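Local structure of designed helical repeat protein (Synthetic construct, 5CWF) at residues 43-48 with 89-94; 85-90 with 97-102; 148-153 with 164-169. The protein is a de novo designed helical repeat protein, built of stacked antiparallel helices joined by short loops, with calcium ions bound in the crystal. All blocks are in the same frame, centred on the assembly; numbering follows the deposited sequence. Where two conformers were deposited one is given.

Interaction 1. Residues 43-48 with 89-94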
loop_
_atom_site.group_PDB
_atom_site.type_symbol
_atom_site.label_atom_id
_atom_site.label_comp_id
_atom_site.label_asym_id
_atom_site.label_seq_id
_atom_site.Cartn_x
_atom_site.Cartn_y
_atom_site.Cartn_z
ATOM N N ARG A 43 -6.400 -16.283 -1.115
ATOM C CA ARG A 43 -7.163 -17.513 -0.938
ATOM C C ARG A 43 -8.357 -17.560 -1.880
ATOM O O ARG A 43 -8.729 -18.623 -2.371
ATOM C CB ARG A 43 -7.646 -17.649 0.507
ATOM C CG ARG A 43 -8.372 -18.961 0.805
ATOM C CD ARG A 43 -8.894 -18.993 2.238
ATOM N NE ARG A 43 -7.870 -18.578 3.193
ATOM C CZ ARG A 43 -8.115 -18.158 4.430
ATOM N NH1 ARG A 43 -9.360 -18.091 4.883
ATOM N NH2 ARG A 43 -7.107 -17.797 5.216
ATOM N N GLU A 44 -8.954 -16.398 -2.128
ATOM C CA GLU A 44 -10.206 -16.322 -2.873
ATOM C C GLU A 44 -10.023 -15.980 -4.347
ATOM O O GLU A 44 -10.944 -16.146 -5.139
ATOM C CB GLU A 44 -11.126 -15.282 -2.213
ATOM C CG GLU A 44 -10.700 -13.837 -2.419
ATOM C CD GLU A 44 -11.482 -12.861 -1.547
ATOM O OE1 GLU A 44 -11.218 -11.643 -1.624
ATOM O OE2 GLU A 44 -12.353 -13.312 -0.773
ATOM N N ASN A 45 -8.836 -15.520 -4.714
ATOM C CA ASN A 45 -8.614 -14.951 -6.037
ATOM C C ASN A 45 -7.292 -15.407 -6.661
ATOM O O ASN A 45 -6.211 -15.084 -6.158
ATOM C CB ASN A 45 -8.665 -13.427 -5.913
ATOM C CG ASN A 45 -8.593 -12.707 -7.242
ATOM O OD1 ASN A 45 -7.949 -13.156 -8.186
ATOM N ND2 ASN A 45 -9.217 -11.541 -7.296
ATOM N N ASN A 46 -7.388 -16.144 -7.766
ATOM C CA ASN A 46 -6.213 -16.656 -8.465
ATOM C C ASN A 46 -5.765 -15.763 -9.617
ATOM O O ASN A 46 -5.006 -16.195 -10.471
ATOM C CB ASN A 46 -6.476 -18.065 -8.998
ATOM C CG ASN A 46 -7.174 -18.942 -7.987
ATOM O OD1 ASN A 46 -8.222 -19.528 -8.270
ATOM N ND2 ASN A 46 -6.612 -19.009 -6.780
ATOM N N SER A 47 -6.229 -14.522 -9.638
ATOM C CA SER A 47 -5.797 -13.584 -10.672
ATOM C C SER A 47 -4.296 -13.322 -10.526
ATOM O O SER A 47 -3.811 -13.103 -9.416
ATOM C CB SER A 47 -6.583 -12.268 -10.528
ATOM O OG SER A 47 -6.094 -11.228 -11.348
ATOM N N ASP A 48 -3.560 -13.343 -11.637
ATOM C CA ASP A 48 -2.119 -13.065 -11.596
ATOM C C ASP A 48 -1.856 -11.599 -11.303
ATOM O O ASP A 48 -0.862 -11.263 -10.659
ATOM C CB ASP A 48 -1.407 -13.479 -12.882
ATOM C CG ASP A 48 -1.247 -14.982 -12.990
ATOM O OD1 ASP A 48 -1.271 -15.653 -11.935
ATOM O OD2 ASP A 48 -1.086 -15.490 -14.119
ATOM N N GLU A 89 -12.904 -5.547 -2.395
ATOM C CA GLU A 89 -14.240 -5.067 -2.741
ATOM C C GLU A 89 -14.434 -5.025 -4.254
ATOM O O GLU A 89 -15.505 -5.317 -4.753
ATOM C CB GLU A 89 -14.510 -3.683 -2.154
ATOM C CG GLU A 89 -14.577 -3.672 -0.637
ATOM C CD GLU A 89 -14.710 -2.275 -0.086
ATOM O OE1 GLU A 89 -14.559 -1.312 -0.873
ATOM O OE2 GLU A 89 -14.907 -2.140 1.143
ATOM N N ASN A 90 -13.404 -4.632 -4.987
ATOM C CA ASN A 90 -13.534 -4.508 -6.440
ATOM C C ASN A 90 -12.168 -4.680 -7.073
ATOM O O ASN A 90 -11.311 -3.823 -6.866
ATOM C CB ASN A 90 -14.146 -3.137 -6.786
ATOM C CG ASN A 90 -14.274 -2.881 -8.290
ATOM O OD1 ASN A 90 -13.890 -3.704 -9.119
ATOM N ND2 ASN A 90 -14.857 -1.733 -8.640
ATOM N N ASN A 91 -11.951 -5.773 -7.820
ATOM C CA ASN A 91 -10.647 -5.974 -8.486
ATOM C C ASN A 91 -10.825 -6.006 -9.992
ATOM O O ASN A 91 -10.234 -6.835 -10.687
ATOM C CB ASN A 91 -9.889 -7.241 -7.984
ATOM C CG ASN A 91 -10.496 -8.575 -8.450
ATOM O OD1 ASN A 91 -9.861 -9.351 -9.182
ATOM N ND2 ASN A 91 -11.683 -8.864 -7.989
ATOM N N SER A 92 -11.627 -5.064 -10.491
ATOM C CA SER A 92 -11.722 -4.816 -11.930
ATOM C C SER A 92 -10.333 -4.543 -12.486
ATOM O O SER A 92 -9.420 -4.251 -11.732
ATOM C CB SER A 92 -12.634 -3.623 -12.206
ATOM O OG SER A 92 -12.057 -2.444 -11.664
ATOM N N ASP A 93 -10.156 -4.643 -13.799
ATOM C CA ASP A 93 -8.825 -4.424 -14.367
ATOM C C ASP A 93 -8.327 -2.992 -14.080
ATOM O O ASP A 93 -7.138 -2.776 -13.816
ATOM C CB ASP A 93 -8.838 -4.729 -15.869
ATOM C CG ASP A 93 -8.791 -6.234 -16.166
ATOM O OD1 ASP A 93 -9.171 -7.053 -15.293
ATOM O OD2 ASP A 93 -8.369 -6.605 -17.280
ATOM N N GLU A 94 -9.238 -2.024 -14.084
ATOM C CA GLU A 94 -8.885 -0.644 -13.747
ATOM C C GLU A 94 -8.485 -0.485 -12.272
ATOM O O GLU A 94 -7.517 0.179 -11.971
ATOM C CB GLU A 94 -10.047 0.291 -14.097
ATOM C CG GLU A 94 -10.305 0.346 -15.599
ATOM C CD GLU A 94 -9.047 0.658 -16.400
ATOM O OE1 GLU A 94 -8.360 1.662 -16.102
ATOM O OE2 GLU A 94 -8.711 -0.147 -17.290
HETATM O O HOH W 1 -7.300 -8.409 -10.357
#
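N45 and N91 meet between two helix-connecting turns: segment 43-48 runs from the end of helix 25-44 through a short loop into helix 48-67, while the other segment leads from helix 70-89 into helix 93-111. In the second loop the backbone departs from helical geometry at N90, and in both loops a serine, S47 or S92, takes the N-cap position of the next helix. The contact itself is small and lies at the surface. N45 ND2 gives a weak hydrogen bond to N91 OD1 (3.0 Å, 148° at the hydrogen), and the two side chains approach from opposite directions with their amide planes 68° apart. N91 reaches N45 because its CG lies between the backbone N and the carbonyl carbon (chi1 72°). A water lies 3.0 Å from N91 OD1 and 3.2 Å from S47 OG and probably bridges the two loops. M50, at the start of helix 48-67, touches both asparagines. N90 OD1 accepts from S92 N at 3.0 Å, which closes an Asx turn. Two equivalent Asn-Asn-Ser helix-connecting loops thus lie side by side, in keeping with the repeat design.

Interaction 2. Residues 85-90 with 97-102. With CA (calcium ion), chain G.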
loop_
_atom_site.group_PDB
_atom_site.type_symbol
_atom_site.label_atom_id
_atom_site.label_comp_id
_atom_site.label_asym_id
_atom_site.label_seq_id
_atom_site.Cartn_x
_atom_site.Cartn_y
_atom_site.Cartn_z
ATOM N N GLU A 85 -7.903 -4.279 1.202
ATOM C CA GLU A 85 -9.348 -4.213 1.466
ATOM C C GLU A 85 -10.128 -3.657 0.262
ATOM O O GLU A 85 -11.213 -4.155 -0.077
ATOM C CB GLU A 85 -9.629 -3.367 2.711
ATOM C CG GLU A 85 -9.305 -4.087 4.017
ATOM C CD GLU A 85 -9.643 -3.268 5.259
ATOM O OE1 GLU A 85 -10.216 -2.162 5.133
ATOM O OE2 GLU A 85 -9.371 -3.761 6.379
ATOM N N ALA A 86 -9.586 -2.625 -0.375
ATOM C CA ALA A 86 -10.218 -2.001 -1.535
ATOM C C ALA A 86 -10.272 -2.957 -2.721
ATOM O O ALA A 86 -11.276 -3.027 -3.452
ATOM C CB ALA A 86 -9.463 -0.740 -1.921
ATOM N N LEU A 87 -9.193 -3.703 -2.911
ATOM C CA LEU A 87 -9.153 -4.662 -4.000
ATOM C C LEU A 87 -10.086 -5.829 -3.768
ATOM O O LEU A 87 -10.641 -6.395 -4.715
ATOM C CB LEU A 87 -7.738 -5.196 -4.206
ATOM C CG LEU A 87 -6.875 -4.571 -5.274
ATOM C CD1 LEU A 87 -5.567 -5.334 -5.345
ATOM C CD2 LEU A 87 -7.539 -4.551 -6.663
ATOM N N ARG A 88 -10.278 -6.200 -2.510
ATOM C CA ARG A 88 -11.185 -7.289 -2.242
ATOM C C ARG A 88 -12.626 -6.843 -2.482
ATOM O O ARG A 88 -13.475 -7.664 -2.791
ATOM C CB ARG A 88 -11.013 -7.805 -0.815
ATOM C CG ARG A 88 -9.691 -8.539 -0.600
ATOM C CD ARG A 88 -9.579 -9.032 0.825
ATOM N NE ARG A 88 -10.427 -10.200 1.075
ATOM C CZ ARG A 88 -10.696 -10.672 2.289
ATOM N NH1 ARG A 88 -10.194 -10.079 3.368
ATOM N NH2 ARG A 88 -11.460 -11.745 2.427
ATOM N N GLU A 89 -12.904 -5.547 -2.395
ATOM C CA GLU A 89 -14.240 -5.067 -2.741
ATOM C C GLU A 89 -14.434 -5.025 -4.254
ATOM O O GLU A 89 -15.505 -5.317 -4.753
ATOM C CB GLU A 89 -14.510 -3.683 -2.154
ATOM C CG GLU A 89 -14.577 -3.672 -0.637
ATOM C CD GLU A 89 -14.710 -2.275 -0.086
ATOM O OE1 GLU A 89 -14.559 -1.312 -0.873
ATOM O OE2 GLU A 89 -14.907 -2.140 1.143
ATOM N N ASN A 90 -13.404 -4.632 -4.987
ATOM C CA ASN A 90 -13.534 -4.508 -6.440
ATOM C C ASN A 90 -12.168 -4.680 -7.073
ATOM O O ASN A 90 -11.311 -3.823 -6.866
ATOM C CB ASN A 90 -14.146 -3.137 -6.786
ATOM C CG ASN A 90 -14.274 -2.881 -8.290
ATOM O OD1 ASN A 90 -13.890 -3.704 -9.119
ATOM N ND2 ASN A 90 -14.857 -1.733 -8.640
ATOM N N LYS A 97 -5.030 -1.794 -11.737
ATOM C CA LYS A 97 -3.998 -0.887 -12.233
ATOM C C LYS A 97 -3.692 0.214 -11.228
ATOM O O LYS A 97 -2.537 0.567 -11.032
ATOM C CB LYS A 97 -4.402 -0.278 -13.574
ATOM C CG LYS A 97 -4.300 -1.284 -14.723
ATOM C CD LYS A 97 -4.435 -0.645 -16.094
ATOM C CE LYS A 97 -5.761 0.034 -16.305
ATOM N NZ LYS A 97 -6.162 -0.033 -17.758
ATOM N N VAL A 98 -4.730 0.771 -10.617
ATOM C CA VAL A 98 -4.533 1.795 -9.605
ATOM C C VAL A 98 -3.709 1.237 -8.456
ATOM O O VAL A 98 -2.737 1.828 -8.012
ATOM C CB VAL A 98 -5.879 2.309 -9.050
ATOM C CG1 VAL A 98 -5.679 3.197 -7.818
ATOM C CG2 VAL A 98 -6.686 3.024 -10.133
ATOM N N MET A 99 -4.118 0.067 -7.982
ATOM C CA MET A 99 -3.508 -0.500 -6.810
ATOM C C MET A 99 -2.096 -0.986 -7.107
ATOM O O MET A 99 -1.240 -0.940 -6.224
ATOM C CB MET A 99 -4.372 -1.637 -6.258
ATOM C CG MET A 99 -5.756 -1.161 -5.790
ATOM S SD MET A 99 -5.767 0.346 -4.819
ATOM C CE MET A 99 -7.499 0.784 -4.998
ATOM N N LEU A 100 -1.829 -1.430 -8.337
ATOM C CA LEU A 100 -0.456 -1.845 -8.647
ATOM C C LEU A 100 0.471 -0.624 -8.609
ATOM O O LEU A 100 1.576 -0.689 -8.091
ATOM C CB LEU A 100 -0.381 -2.548 -9.998
ATOM C CG LEU A 100 1.020 -3.053 -10.375
ATOM C CD1 LEU A 100 1.507 -4.042 -9.332
ATOM C CD2 LEU A 100 1.054 -3.683 -11.762
ATOM N N ALA A 101 -0.002 0.492 -9.145
ATOM C CA ALA A 101 0.781 1.727 -9.125
ATOM C C ALA A 101 1.041 2.174 -7.690
ATOM O O ALA A 101 2.158 2.565 -7.350
ATOM C CB ALA A 101 0.063 2.828 -9.910
ATOM N N LEU A 102 0.034 2.088 -6.821
ATOM C CA LEU A 102 0.224 2.495 -5.444
ATOM C C LEU A 102 1.150 1.534 -4.705
ATOM O O LEU A 102 1.997 1.971 -3.952
ATOM C CB LEU A 102 -1.116 2.590 -4.714
ATOM C CG LEU A 102 -2.051 3.676 -5.247
ATOM C CD1 LEU A 102 -3.364 3.648 -4.470
ATOM C CD2 LEU A 102 -1.431 5.053 -5.164
HETATM CA CA CA G . -14.215 -9.309 -4.215
HETATM O O HOH W 2 -12.585 -8.231 -5.525
HETATM O O HOH W 3 -16.170 -7.994 -4.129
HETATM O O HOH W 4 -14.966 -9.817 -2.047
#
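M99 meets both L87 and A86, and its bent side chain carries the whole contact. Its CG lies 3.6 Å from L87 CG, where the two chains slide past each other in opposite directions. A bend at chi2 (-45°) directs the terminal CE of the methionine to A86 CB, 4.0 Å away. All three residues are buried, and the CA atoms of L87 and M99, 7.6 Å apart, are the nearest across the two segments. Around this apolar core, M50, V53 and M54 of helix 48-67 pack on L87, while helix 115-134 supplies V129 to A86 and L132 to M99. On the side of helix 70-89 away from M99, the C-terminal end of the helix holds a calcium ion through R88 O, at 2.3 Å. Three waters, each 2.4 Å away, are also bound to the ion; one of them donates to L87 O (2.8 Å) and another to E89 O. The R88 side chain turns elsewhere and forms salt bridges with E37 and E44. Between segments 85-90 and 97-102 the contact is therefore apolar and depends on shape fit, while the calcium probably offsets the partial negative charge at the end of helix 70-89.

Interaction 3. Residues 148-153 with 164-169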
loop_
_atom_site.group_PDB
_atom_site.type_symbol
_atom_site.label_atom_id
_atom_site.label_comp_id
_atom_site.label_asym_id
_atom_site.label_seq_id
_atom_site.Cartn_x
_atom_site.Cartn_y
_atom_site.Cartn_z
ATOM N N ALA A 148 -2.549 8.019 -9.075
ATOM C CA ALA A 148 -1.680 6.946 -8.601
ATOM C C ALA A 148 -0.372 6.894 -9.378
ATOM O O ALA A 148 0.689 6.624 -8.824
ATOM C CB ALA A 148 -2.425 5.597 -8.698
ATOM N N LYS A 149 -0.460 7.160 -10.677
ATOM C CA LYS A 149 0.725 7.229 -11.521
ATOM C C LYS A 149 1.621 8.370 -11.044
ATOM O O LYS A 149 2.853 8.277 -11.066
ATOM C CB LYS A 149 0.342 7.469 -12.986
ATOM C CG LYS A 149 -0.313 6.301 -13.724
ATOM C CD LYS A 149 0.343 4.965 -13.454
ATOM C CE LYS A 149 -0.227 3.898 -14.385
ATOM N NZ LYS A 149 -0.105 2.514 -13.851
ATOM N N ARG A 150 1.000 9.463 -10.610
ATOM C CA ARG A 150 1.777 10.612 -10.115
ATOM C C ARG A 150 2.412 10.333 -8.750
ATOM O O ARG A 150 3.515 10.807 -8.475
ATOM C CB ARG A 150 0.887 11.846 -10.043
ATOM C CG ARG A 150 0.501 12.338 -11.417
ATOM C CD ARG A 150 -0.481 13.493 -11.377
ATOM N NE ARG A 150 0.008 14.609 -10.572
ATOM C CZ ARG A 150 -0.780 15.471 -9.933
ATOM N NH1 ARG A 150 -2.097 15.379 -10.042
ATOM N NH2 ARG A 150 -0.249 16.448 -9.210
ATOM N N VAL A 151 1.747 9.533 -7.923
ATOM C CA VAL A 151 2.306 9.135 -6.633
ATOM C C VAL A 151 3.566 8.299 -6.858
ATOM O O VAL A 151 4.599 8.512 -6.210
ATOM C CB VAL A 151 1.284 8.321 -5.802
ATOM C CG1 VAL A 151 1.929 7.784 -4.516
ATOM C CG2 VAL A 151 0.092 9.180 -5.447
ATOM N N LEU A 152 3.492 7.376 -7.805
ATOM C CA LEU A 152 4.640 6.550 -8.152
ATOM C C LEU A 152 5.795 7.413 -8.651
ATOM O O LEU A 152 6.954 7.200 -8.255
ATOM C CB LEU A 152 4.219 5.477 -9.185
ATOM C CG LEU A 152 5.304 4.553 -9.747
ATOM C CD1 LEU A 152 6.089 3.879 -8.613
ATOM C CD2 LEU A 152 4.678 3.500 -10.642
ATOM N N ASP A 153 5.501 8.412 -9.488
ATOM C CA ASP A 153 6.552 9.297 -9.998
ATOM C C ASP A 153 7.168 10.090 -8.837
ATOM O O ASP A 153 8.409 10.278 -8.765
ATOM C CB ASP A 153 5.996 10.251 -11.072
ATOM C CG ASP A 153 5.721 9.548 -12.408
ATOM O OD1 ASP A 153 6.337 8.492 -12.675
ATOM O OD2 ASP A 153 4.882 10.053 -13.195
ATOM N N ARG A 164 2.218 15.189 -1.002
ATOM C CA ARG A 164 1.184 15.849 -0.203
ATOM C C ARG A 164 0.147 16.538 -1.089
ATOM O O ARG A 164 -1.035 16.529 -0.780
ATOM C CB ARG A 164 1.806 16.852 0.783
ATOM C CG ARG A 164 2.445 16.168 1.995
ATOM C CD ARG A 164 2.847 17.178 3.102
ATOM N NE ARG A 164 3.938 18.058 2.716
ATOM C CZ ARG A 164 5.231 17.844 2.954
ATOM N NH1 ARG A 164 5.655 16.796 3.650
ATOM N NH2 ARG A 164 6.105 18.721 2.525
ATOM N N GLU A 165 0.591 17.141 -2.189
ATOM C CA GLU A 165 -0.341 17.777 -3.120
ATOM C C GLU A 165 -1.285 16.767 -3.756
ATOM O O GLU A 165 -2.476 17.042 -3.931
ATOM C CB GLU A 165 0.414 18.539 -4.211
ATOM C CG GLU A 165 -0.505 19.156 -5.246
ATOM C CD GLU A 165 -1.552 20.066 -4.621
ATOM O OE1 GLU A 165 -1.209 20.831 -3.691
ATOM O OE2 GLU A 165 -2.723 19.998 -5.049
ATOM N N ILE A 166 -0.766 15.598 -4.109
ATOM C CA ILE A 166 -1.622 14.573 -4.713
ATOM C C ILE A 166 -2.654 14.110 -3.682
ATOM O O ILE A 166 -3.797 13.882 -4.021
ATOM C CB ILE A 166 -0.813 13.371 -5.231
ATOM C CG1 ILE A 166 0.095 13.783 -6.395
ATOM C CG2 ILE A 166 -1.734 12.253 -5.699
ATOM C CD1 ILE A 166 1.248 12.825 -6.621
ATOM N N ALA A 167 -2.259 13.998 -2.421
ATOM C CA ALA A 167 -3.195 13.579 -1.376
ATOM C C ALA A 167 -4.346 14.563 -1.235
ATOM O O ALA A 167 -5.506 14.147 -1.071
ATOM C CB ALA A 167 -2.474 13.417 -0.033
ATOM N N ARG A 168 -4.030 15.856 -1.281
ATOM C CA ARG A 168 -5.066 16.891 -1.221
ATOM C C ARG A 168 -5.992 16.848 -2.438
ATOM O O ARG A 168 -7.200 16.999 -2.300
ATOM C CB ARG A 168 -4.467 18.298 -1.106
ATOM C CG ARG A 168 -3.802 18.621 0.240
ATOM C CD ARG A 168 -3.239 20.050 0.265
ATOM N NE ARG A 168 -2.131 20.261 -0.663
ATOM C CZ ARG A 168 -0.852 20.387 -0.312
ATOM N NH1 ARG A 168 -0.480 20.339 0.965
ATOM N NH2 ARG A 168 0.065 20.580 -1.250
ATOM N N GLN A 169 -5.426 16.667 -3.626
ATOM C CA GLN A 169 -6.245 16.577 -4.838
ATOM C C GLN A 169 -7.149 15.347 -4.816
ATOM O O GLN A 169 -8.295 15.412 -5.247
ATOM C CB GLN A 169 -5.373 16.527 -6.093
ATOM C CG GLN A 169 -4.660 17.818 -6.425
ATOM C CD GLN A 169 -3.636 17.635 -7.534
ATOM O OE1 GLN A 169 -3.737 16.701 -8.331
ATOM N NE2 GLN A 169 -2.646 18.522 -7.591
#
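R150 swings toward helix 160-176 by a bend at chi3 (55°), after a chain that is extended at chi2, and this turn brings its guanidinium over I166 and up to Q169. The Q169 side chain, extended beyond CG, comes in across it at about a right angle. R150 NH1 donates to Q169 OE1 over 2.7 Å in a nearly straight bond (160°), which lies in the carbonyl plane on a lone pair of the amide oxygen and close to the plane of the guanidinium. Q169 OE1 thus meets the guanidinium at its edge, the two planes 35° apart. One face of the guanidinium is covered by I166 CG1, placed off-centre, and the polar arm lies over an apolar side chain.

The I166 side chain itself points toward segment 148-153. Its CD1 presses on the R150 backbone, 3.5 Å from the carbonyl C and 3.6 Å from V151 N, while its CG2 meets V151 CG2 at 3.6 Å. V151 and I166 are also the residues whose CA atoms come closest, and both are buried; A105, I121, A124 and I128 of neighbouring helices pack on V151. On its other end the Q169 amide donates from NE2 to E165 OE2 (2.9 Å), and R168 contacts E165 OE1 through NE and NH2, a salt bridge. E165 was deposited in two conformers, so both links are less certain than the R150 bond; in the conformer given, the first would fix the rotation of the amide. The result is a chain of polar groups beside the apolar packing.

Helices 138-156 and 160-176 run antiparallel, with segment axes 10.0 Å apart, joined by a short loop: an alpha-helical hairpin, as found in repeat proteins of this design.

Overall arrangement
The three contacts follow the chain from its early loops to its last helices. Interactions 1 and 2 lie on the same side of the chain's centre, about 8 Å apart between centres; they share E89 and N90 and helix 93-111, and the E44-R88 salt bridge connects them. Interaction 3 comes later along the chain, its centre about 16 Å from that of interaction 2, which it meets through A148 packed on A101 and L102. Interactions 1 and 3 do not touch, their centres being about 24 Å apart. Interactions 2 and 3 each join consecutive helices, while interaction 1 links two loops further apart in sequence, and together they tie the chain into one continuous, all-helical stack.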